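Local structure of ATP-dependent 6-phosphofructokinase isozyme 2 (Escherichia coli, 3UMO) at residues A[11-16]-A[63-68]; A[34-39]-A[290-295]; A[40-45]-A[57-62]. The protein catalyses the ATP-dependent phosphorylation of fructose 6-phosphate to fructose 1,6-bisphosphate, the first committed step of glycolysis, and works as a homodimer. All blocks are in the same frame, centred on the assembly; numbering follows the deposited sequence.

Contact 1. Residues A[11-16]-A[63-68]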
loop_
_atom_site.group_PDB
_atom_site.type_symbol
_atom_site.label_atom_id
_atom_site.label_comp_id
_atom_site.label_asym_id
_atom_site.label_seq_id
_atom_site.Cartn_x
_atom_site.Cartn_y
_atom_site.Cartn_z
ATOM N N PRO A 11 25.307 -1.091 15.963
ATOM C CA PRO A 11 24.269 -1.923 16.583
ATOM C C PRO A 11 22.964 -1.154 16.743
ATOM O O PRO A 11 22.911 0.057 16.526
ATOM C CB PRO A 11 24.850 -2.226 17.961
ATOM C CG PRO A 11 25.720 -1.064 18.264
ATOM C CD PRO A 11 26.311 -0.636 16.940
ATOM N N SER A 12 21.913 -1.854 17.142
ATOM C CA SER A 12 20.668 -1.169 17.447
ATOM C C SER A 12 19.859 -1.908 18.496
ATOM O O SER A 12 20.040 -3.111 18.707
ATOM C CB SER A 12 19.830 -0.962 16.179
ATOM O OG SER A 12 19.516 -2.195 15.562
ATOM N N LEU A 13 18.981 -1.167 19.166
ATOM C CA LEU A 13 17.965 -1.767 20.018
ATOM C C LEU A 13 16.665 -1.675 19.241
ATOM O O LEU A 13 16.066 -0.603 19.143
ATOM C CB LEU A 13 17.831 -1.016 21.344
ATOM C CG LEU A 13 16.775 -1.592 22.295
ATOM C CD1 LEU A 13 17.241 -2.940 22.816
ATOM C CD2 LEU A 13 16.498 -0.637 23.451
ATOM N N ASP A 14 16.236 -2.789 18.666
ATOM C CA ASP A 14 15.090 -2.760 17.768
ATOM C C ASP A 14 13.777 -2.916 18.519
ATOM O O ASP A 14 13.691 -3.648 19.508
ATOM C CB ASP A 14 15.223 -3.830 16.677
ATOM C CG ASP A 14 16.404 -3.581 15.759
ATOM O OD1 ASP A 14 16.870 -2.422 15.691
ATOM O OD2 ASP A 14 16.864 -4.539 15.105
ATOM N N SER A 15 12.761 -2.203 18.050
ATOM C CA SER A 15 11.422 -2.318 18.609
ATOM C C SER A 15 10.565 -3.111 17.644
ATOM O O SER A 15 10.516 -2.797 16.459
ATOM C CB SER A 15 10.796 -0.936 18.808
ATOM O OG SER A 15 11.424 -0.222 19.853
ATOM N N ALA A 16 9.895 -4.143 18.143
ATOM C CA ALA A 16 8.927 -4.869 17.331
ATOM C C ALA A 16 7.535 -4.557 17.861
ATOM O O ALA A 16 7.235 -4.794 19.035
ATOM C CB ALA A 16 9.186 -6.366 17.379
ATOM N N GLY A 63 23.884 5.003 26.438
ATOM C CA GLY A 63 22.617 5.339 27.057
ATOM C C GLY A 63 21.830 4.143 27.552
ATOM O O GLY A 63 22.329 3.013 27.576
ATOM N N ALA A 64 20.586 4.400 27.942
ATOM C CA ALA A 64 19.716 3.367 28.492
ATOM C C ALA A 64 19.331 2.335 27.439
ATOM O O ALA A 64 19.081 1.176 27.762
ATOM C CB ALA A 64 18.471 3.994 29.098
ATOM N N THR A 65 19.266 2.761 26.183
ATOM C CA THR A 65 18.979 1.830 25.100
ATOM C C THR A 65 20.131 0.855 24.929
ATOM O O THR A 65 19.919 -0.337 24.716
ATOM C CB THR A 65 18.687 2.557 23.773
ATOM O OG1 THR A 65 19.693 3.550 23.532
ATOM C CG2 THR A 65 17.330 3.233 23.834
ATOM N N GLY A 66 21.354 1.367 25.032
ATOM C CA GLY A 66 22.534 0.523 24.984
ATOM C C GLY A 66 22.584 -0.441 26.157
ATOM O O GLY A 66 22.968 -1.606 25.997
ATOM N N GLU A 67 22.190 0.033 27.337
ATOM C CA GLU A 67 22.158 -0.823 28.519
ATOM C C GLU A 67 21.186 -1.980 28.306
ATOM O O GLU A 67 21.463 -3.119 28.689
ATOM C CB GLU A 67 21.741 -0.035 29.768
ATOM C CG GLU A 67 22.771 0.949 30.289
ATOM C CD GLU A 67 22.314 1.634 31.566
ATOM O OE1 GLU A 67 22.299 2.883 31.600
ATOM O OE2 GLU A 67 21.970 0.923 32.535
ATOM N N HIS A 68 20.046 -1.679 27.694
ATOM C CA HIS A 68 19.027 -2.693 27.474
ATOM C C HIS A 68 19.498 -3.701 26.438
ATOM O O HIS A 68 19.249 -4.898 26.570
ATOM C CB HIS A 68 17.700 -2.064 27.047
ATOM C CG HIS A 68 16.526 -2.976 27.221
ATOM N ND1 HIS A 68 16.253 -3.610 28.411
ATOM C CD2 HIS A 68 15.565 -3.372 26.352
ATOM C CE1 HIS A 68 15.169 -4.353 28.274
ATOM N NE2 HIS A 68 14.732 -4.227 27.034
#

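Contact 2. Residues A[34-39]-A[290-295]. With K (potassium ion), chain F.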
loop_
_atom_site.group_PDB
_atom_site.type_symbol
_atom_site.label_atom_id
_atom_site.label_comp_id
_atom_site.label_asym_id
_atom_site.label_seq_id
_atom_site.Cartn_x
_atom_site.Cartn_y
_atom_site.Cartn_z
ATOM N N VAL A 34 8.178 -4.887 21.743
ATOM C CA VAL A 34 9.096 -5.873 22.291
ATOM C C VAL A 34 10.480 -5.507 21.779
ATOM O O VAL A 34 10.667 -5.331 20.575
ATOM C CB VAL A 34 8.741 -7.304 21.839
ATOM C CG1 VAL A 34 9.851 -8.277 22.236
ATOM C CG2 VAL A 34 7.409 -7.732 22.441
ATOM N N PHE A 35 11.446 -5.370 22.681
ATOM C CA PHE A 35 12.788 -4.975 22.265
ATOM C C PHE A 35 13.653 -6.184 21.950
ATOM O O PHE A 35 13.555 -7.221 22.604
ATOM C CB PHE A 35 13.459 -4.099 23.325
ATOM C CG PHE A 35 12.697 -2.841 23.626
ATOM C CD1 PHE A 35 12.626 -1.825 22.692
ATOM C CD2 PHE A 35 12.036 -2.680 24.838
ATOM C CE1 PHE A 35 11.919 -0.660 22.951
ATOM C CE2 PHE A 35 11.322 -1.517 25.105
ATOM C CZ PHE A 35 11.266 -0.504 24.158
ATOM N N GLU A 36 14.491 -6.047 20.930
ATOM C CA GLU A 36 15.394 -7.127 20.553
ATOM C C GLU A 36 16.721 -6.550 20.076
ATOM O O GLU A 36 16.777 -5.410 19.599
ATOM C CB GLU A 36 14.769 -8.004 19.461
ATOM C CG GLU A 36 14.807 -7.390 18.073
ATOM C CD GLU A 36 13.788 -8.008 17.130
ATOM O OE1 GLU A 36 12.899 -8.750 17.603
ATOM O OE2 GLU A 36 13.873 -7.741 15.911
ATOM N N PRO A 37 17.802 -7.334 20.218
ATOM C CA PRO A 37 19.111 -6.894 19.730
ATOM C C PRO A 37 19.130 -6.770 18.214
ATOM O O PRO A 37 18.571 -7.606 17.503
ATOM C CB PRO A 37 20.047 -8.022 20.178
ATOM C CG PRO A 37 19.352 -8.654 21.341
ATOM C CD PRO A 37 17.897 -8.593 20.980
ATOM N N GLY A 38 19.767 -5.718 17.721
ATOM C CA GLY A 38 19.871 -5.519 16.291
ATOM C C GLY A 38 21.308 -5.283 15.895
ATOM O O GLY A 38 22.124 -4.869 16.718
ATOM N N GLY A 39 21.623 -5.554 14.635
ATOM C CA GLY A 39 22.967 -5.324 14.140
ATOM C C GLY A 39 23.552 -6.591 13.562
ATOM O O GLY A 39 23.288 -7.687 14.063
ATOM N N GLN A 290 8.795 -17.023 11.873
ATOM C CA GLN A 290 8.128 -15.748 11.650
ATOM C C GLN A 290 8.928 -14.580 12.208
ATOM O O GLN A 290 9.719 -14.737 13.134
ATOM C CB GLN A 290 6.730 -15.764 12.271
ATOM N N GLY A 291 8.713 -13.404 11.634
ATOM C CA GLY A 291 9.365 -12.200 12.105
ATOM C C GLY A 291 10.876 -12.244 12.029
ATOM O O GLY A 291 11.448 -12.732 11.058
ATOM N N THR A 292 11.522 -11.730 13.069
ATOM C CA THR A 292 12.968 -11.547 13.081
ATOM C C THR A 292 13.757 -12.734 13.632
ATOM O O THR A 292 14.981 -12.688 13.694
ATOM C CB THR A 292 13.348 -10.301 13.896
ATOM O OG1 THR A 292 12.884 -10.456 15.242
ATOM C CG2 THR A 292 12.719 -9.057 13.290
ATOM N N ARG A 293 13.056 -13.790 14.032
ATOM C CA ARG A 293 13.694 -14.961 14.609
ATOM C C ARG A 293 14.709 -15.557 13.651
ATOM O O ARG A 293 14.439 -15.717 12.463
ATOM C CB ARG A 293 12.640 -16.007 14.976
ATOM C CG ARG A 293 11.545 -15.478 15.884
ATOM C CD ARG A 293 10.387 -16.454 15.990
ATOM N NE ARG A 293 10.817 -17.767 16.462
ATOM C CZ ARG A 293 10.156 -18.896 16.232
ATOM N NH1 ARG A 293 9.029 -18.879 15.529
ATOM N NH2 ARG A 293 10.623 -20.044 16.700
ATOM N N LEU A 294 15.879 -15.880 14.181
ATOM C CA LEU A 294 16.945 -16.450 13.377
ATOM C C LEU A 294 16.770 -17.953 13.235
ATOM O O LEU A 294 15.743 -18.508 13.614
ATOM C CB LEU A 294 18.304 -16.131 13.998
ATOM C CG LEU A 294 18.507 -14.662 14.363
ATOM C CD1 LEU A 294 19.771 -14.471 15.180
ATOM C CD2 LEU A 294 18.543 -13.809 13.109
ATOM N N CYS A 295 17.783 -18.602 12.681
ATOM C CA CYS A 295 17.763 -20.047 12.475
ATOM C C CYS A 295 17.713 -20.838 13.786
ATOM O O CYS A 295 18.327 -20.446 14.782
ATOM C CB CYS A 295 19.015 -20.466 11.697
ATOM S SG CYS A 295 20.576 -20.016 12.530
HETATM K K K F . 12.720 -15.092 10.200
#

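Contact 3. Residues A[40-45]-A[57-62]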
loop_
_atom_site.group_PDB
_atom_site.type_symbol
_atom_site.label_atom_id
_atom_site.label_comp_id
_atom_site.label_asym_id
_atom_site.label_seq_id
_atom_site.Cartn_x
_atom_site.Cartn_y
_atom_site.Cartn_z
ATOM N N GLY A 40 24.351 -6.433 12.508
ATOM C CA GLY A 40 24.895 -7.558 11.770
ATOM C C GLY A 40 25.689 -8.528 12.618
ATOM O O GLY A 40 25.298 -9.687 12.768
ATOM N N GLY A 41 26.803 -8.055 13.171
ATOM C CA GLY A 41 27.671 -8.884 13.991
ATOM C C GLY A 41 26.958 -9.427 15.212
ATOM O O GLY A 41 27.194 -10.563 15.622
ATOM N N ILE A 42 26.074 -8.623 15.797
ATOM C CA ILE A 42 25.307 -9.082 16.949
ATOM C C ILE A 42 24.430 -10.272 16.571
ATOM O O ILE A 42 24.381 -11.272 17.290
ATOM C CB ILE A 42 24.472 -7.940 17.566
ATOM C CG1 ILE A 42 25.379 -7.038 18.405
ATOM C CG2 ILE A 42 23.349 -8.501 18.439
ATOM C CD1 ILE A 42 24.708 -5.771 18.896
ATOM N N ASN A 43 23.755 -10.175 15.429
ATOM C CA ASN A 43 22.898 -11.261 14.978
ATOM C C ASN A 43 23.678 -12.501 14.557
ATOM O O ASN A 43 23.211 -13.616 14.749
ATOM C CB ASN A 43 21.942 -10.787 13.883
ATOM C CG ASN A 43 20.747 -10.052 14.450
ATOM O OD1 ASN A 43 20.252 -10.398 15.522
ATOM N ND2 ASN A 43 20.279 -9.034 13.737
ATOM N N VAL A 44 24.869 -12.305 13.997
ATOM C CA VAL A 44 25.750 -13.426 13.695
ATOM C C VAL A 44 26.075 -14.181 14.985
ATOM O O VAL A 44 26.025 -15.416 15.026
ATOM C CB VAL A 44 27.045 -12.957 12.992
ATOM C CG1 VAL A 44 28.063 -14.096 12.909
ATOM C CG2 VAL A 44 26.721 -12.448 11.602
ATOM N N ALA A 45 26.374 -13.435 16.049
ATOM C CA ALA A 45 26.681 -14.048 17.343
ATOM C C ALA A 45 25.475 -14.802 17.916
ATOM O O ALA A 45 25.619 -15.885 18.499
ATOM C CB ALA A 45 27.177 -13.001 18.333
ATOM N N ALA A 57 30.315 -10.840 21.009
ATOM C CA ALA A 57 29.927 -9.666 20.228
ATOM C C ALA A 57 30.599 -8.397 20.745
ATOM O O ALA A 57 30.371 -7.985 21.882
ATOM C CB ALA A 57 28.417 -9.498 20.233
ATOM N N ILE A 58 31.407 -7.767 19.895
ATOM C CA ILE A 58 32.048 -6.500 20.237
ATOM C C ILE A 58 31.246 -5.383 19.579
ATOM O O ILE A 58 30.951 -5.460 18.386
ATOM C CB ILE A 58 33.502 -6.446 19.714
ATOM C CG1 ILE A 58 34.302 -7.653 20.211
ATOM C CG2 ILE A 58 34.178 -5.139 20.124
ATOM C CD1 ILE A 58 35.672 -7.795 19.558
ATOM N N PHE A 59 30.885 -4.361 20.353
ATOM C CA PHE A 59 30.091 -3.246 19.827
ATOM C C PHE A 59 30.063 -2.051 20.777
ATOM O O PHE A 59 30.254 -2.206 21.985
ATOM C CB PHE A 59 28.650 -3.693 19.500
ATOM C CG PHE A 59 27.893 -4.238 20.682
ATOM C CD1 PHE A 59 27.107 -3.402 21.466
ATOM C CD2 PHE A 59 27.950 -5.592 20.997
ATOM C CE1 PHE A 59 26.402 -3.900 22.560
ATOM C CE2 PHE A 59 27.247 -6.103 22.088
ATOM C CZ PHE A 59 26.471 -5.253 22.871
ATOM N N PRO A 60 29.832 -0.847 20.225
ATOM C CA PRO A 60 29.622 0.333 21.064
ATOM C C PRO A 60 28.196 0.345 21.596
ATOM O O PRO A 60 27.258 -0.002 20.871
ATOM C CB PRO A 60 29.820 1.494 20.086
ATOM C CG PRO A 60 29.388 0.936 18.758
ATOM C CD PRO A 60 29.800 -0.520 18.784
ATOM N N ALA A 61 28.040 0.739 22.853
ATOM C CA ALA A 61 26.721 0.867 23.449
ATOM C C ALA A 61 26.636 2.194 24.191
ATOM O O ALA A 61 27.582 2.599 24.870
ATOM C CB ALA A 61 26.459 -0.288 24.395
ATOM N N GLY A 62 25.497 2.867 24.068
ATOM C CA GLY A 62 25.327 4.165 24.696
ATOM C C GLY A 62 23.941 4.372 25.269
ATOM O O GLY A 62 22.940 3.969 24.673
#

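Contact 1. Residues A[11-16]-A[63-68]
Leu13, on the strand that begins at Ser12, lies against the first turns of helix 63-75, where its CA comes within 6.3 Å of the CA of Thr65. The helix is already regular here: Glu67 N bonds to Gly63 O and His68 N to Ala64 O, and Thr65 and His68, three residues apart, turn the same side to the strand. From the strand, Leu13 alone makes the contact, directing its CB at the helix while Ser12 before it points away. With CG anti to the backbone N (chi1 180°), the leucine chain reaches out from the strand and divides between two neighbours. Leu13 CD2 rests on the threonine, 3.7 Å from Thr65 O and 3.9 Å from Thr65 CB, with the CG2 methyl of Thr65 close beside. Leu13 CD1 turns to the imidazole and meets His68 CD2 at 3.9 Å, in an oblique approach. The hydroxyl of Thr65 is engaged elsewhere, bonded to Thr89 O, while its CB and CG2 meet the leucine. The His68 ring also meets Phe35, roughly at right angles, and Trp88 of the second subunit packs on Leu13, Ala64 and Thr65, so the cluster belongs to the dimer interface as well. The neighbours of Leu13 in the strand are polar: Ser12 OG donates to Asp14 OD1 over 2.7 Å, reaching the carboxylate on its syn side but 35° out of its plane, and Asn92 N bonds the same oxygen. Ser12, Leu13 and Asp14 all belong to the substrate-binding site. Across the contact there is only van der Waals attraction, which can hold the strand close to the helix without setting a precise direction; the hydrogen bonds of the strand's polar side chains are more likely to fix the orientation of the Asp14 carboxylate.

Contact 2. Residues A[34-39]-A[290-295]
The carboxylate of Glu36 is the flat group that meets Thr292, and the threonine hydroxyl approaches it in front of its two oxygens yet tilted well out of its plane. Thr292 OG1 is 2.9 Å from Glu36 OE1 and 3.0 Å from OE2, so its one proton has two acceptors; both bonds are weak, and neither can be preferred. Beyond the OE2 end and close to the carboxylate plane, Thr292 CG2 comes to 3.2 Å from Glu36 OE2, a close methyl contact. The side chains arrive from opposite directions. Glu36 places CG between its backbone N and carbonyl carbon (chi1 77°) and runs extended beyond it, which carries the acid from the strand across to the loop. Strand 34-38 is an outer strand, within this chain, of the sheet that forms the lid in kinases of the ribokinase family, whereas Thr292 stands in the potassium-binding loop before helix 297-307. Gln290 to Arg293 form a type II' turn with Gly291, at positive phi, as its second residue and Thr292 as its third. The carbonyls flanking the threonine both bind the potassium ion, Gly291 O at 2.8 Å and Arg293 O at 2.9 Å; carbonyl oxygens of Ser250, Val252, Ala286 and Asn289 complete six ligands. Thr292 thus faces the lid strand with its side chain while its neighbours grip the cation with their backbone. A leucine in place of Glu36 would probably leave the Thr292 hydroxyl without its carboxylate partner, and strand and loop without this weak polar link. Glu36 also touches Asp14 of the adjoining strand 12-19.

Contact 3. Residues A[40-45]-A[57-62]
Ile42 against Phe59 and Ala57 is a buried helix-on-sheet contact of the alpha/beta core, joining the N-terminal part of helix 40-50 to strand 55-61 of the six-stranded parallel sheet. The short axes pass 8.0 Å apart and run nearly antiparallel, at 154°, as suits a helix that leads through a short loop back into a strand of the sheet it covers. Ile42 does most of the touching. Its CG1 is anti to the carbonyl carbon (chi1 -78°), and the chain continues extended, so CD1 reaches forward over the aromatic ring although the CB itself does not aim at the strand. The CD1 methyl sits over one face of Phe59, 3.9 Å from the ring centroid and 13° off the normal, a CH-pi contact close to the centre of the ring. The two side chains cross at about a right angle, and Ile42 CG1 also lies 3.9 Å from Phe59 CD2. Behind this pair the helix comes down on alanine: Ala57 CB is 4.3 Å from the Ile42 CG1 methylene and, methyl to methyl, 4.2 Å from Ala45 CB; Ile42 and Ala45 stand about one turn apart on the helix. Such small side chains let the helix lie close on the sheet. Gly40, Gly41, Ile42 and Asn43 belong to the substrate-binding glycine-rich segment at the start of this helix, so the contact lies directly beside that site. Strand 4-7 continues the support: its Thr6 touches Ala45 and Ala57, and Thr6 OG1 hydrogen-bonds to Gly41 O. Helix 63-75, which follows the strand, adds Leu69 and Leu73, each packing on both Ile42 and Phe59.

Overall arrangement
Contacts 1 and 3 are buried and apolar, whereas contact 2 lies at the surface and is polar. Contacts 1 and 2 share the lid sheet, where strands 12-19 and 34-38 are neighbours joined by backbone hydrogen bonds such as Gly38 N to Ser12 O. Contact 3 belongs to the main parallel sheet and is nested in sequence inside the loops closed by both others. Its helix follows strand 34-38, and its strand runs on into helix 63-75 of contact 1. Pro11 packs on Ile42 and Pro37 on the same residue, so Ile42 borders strand 34-38 and the residue leading into strand 12-19, while contact 2 links the lid strand to the potassium-binding loop.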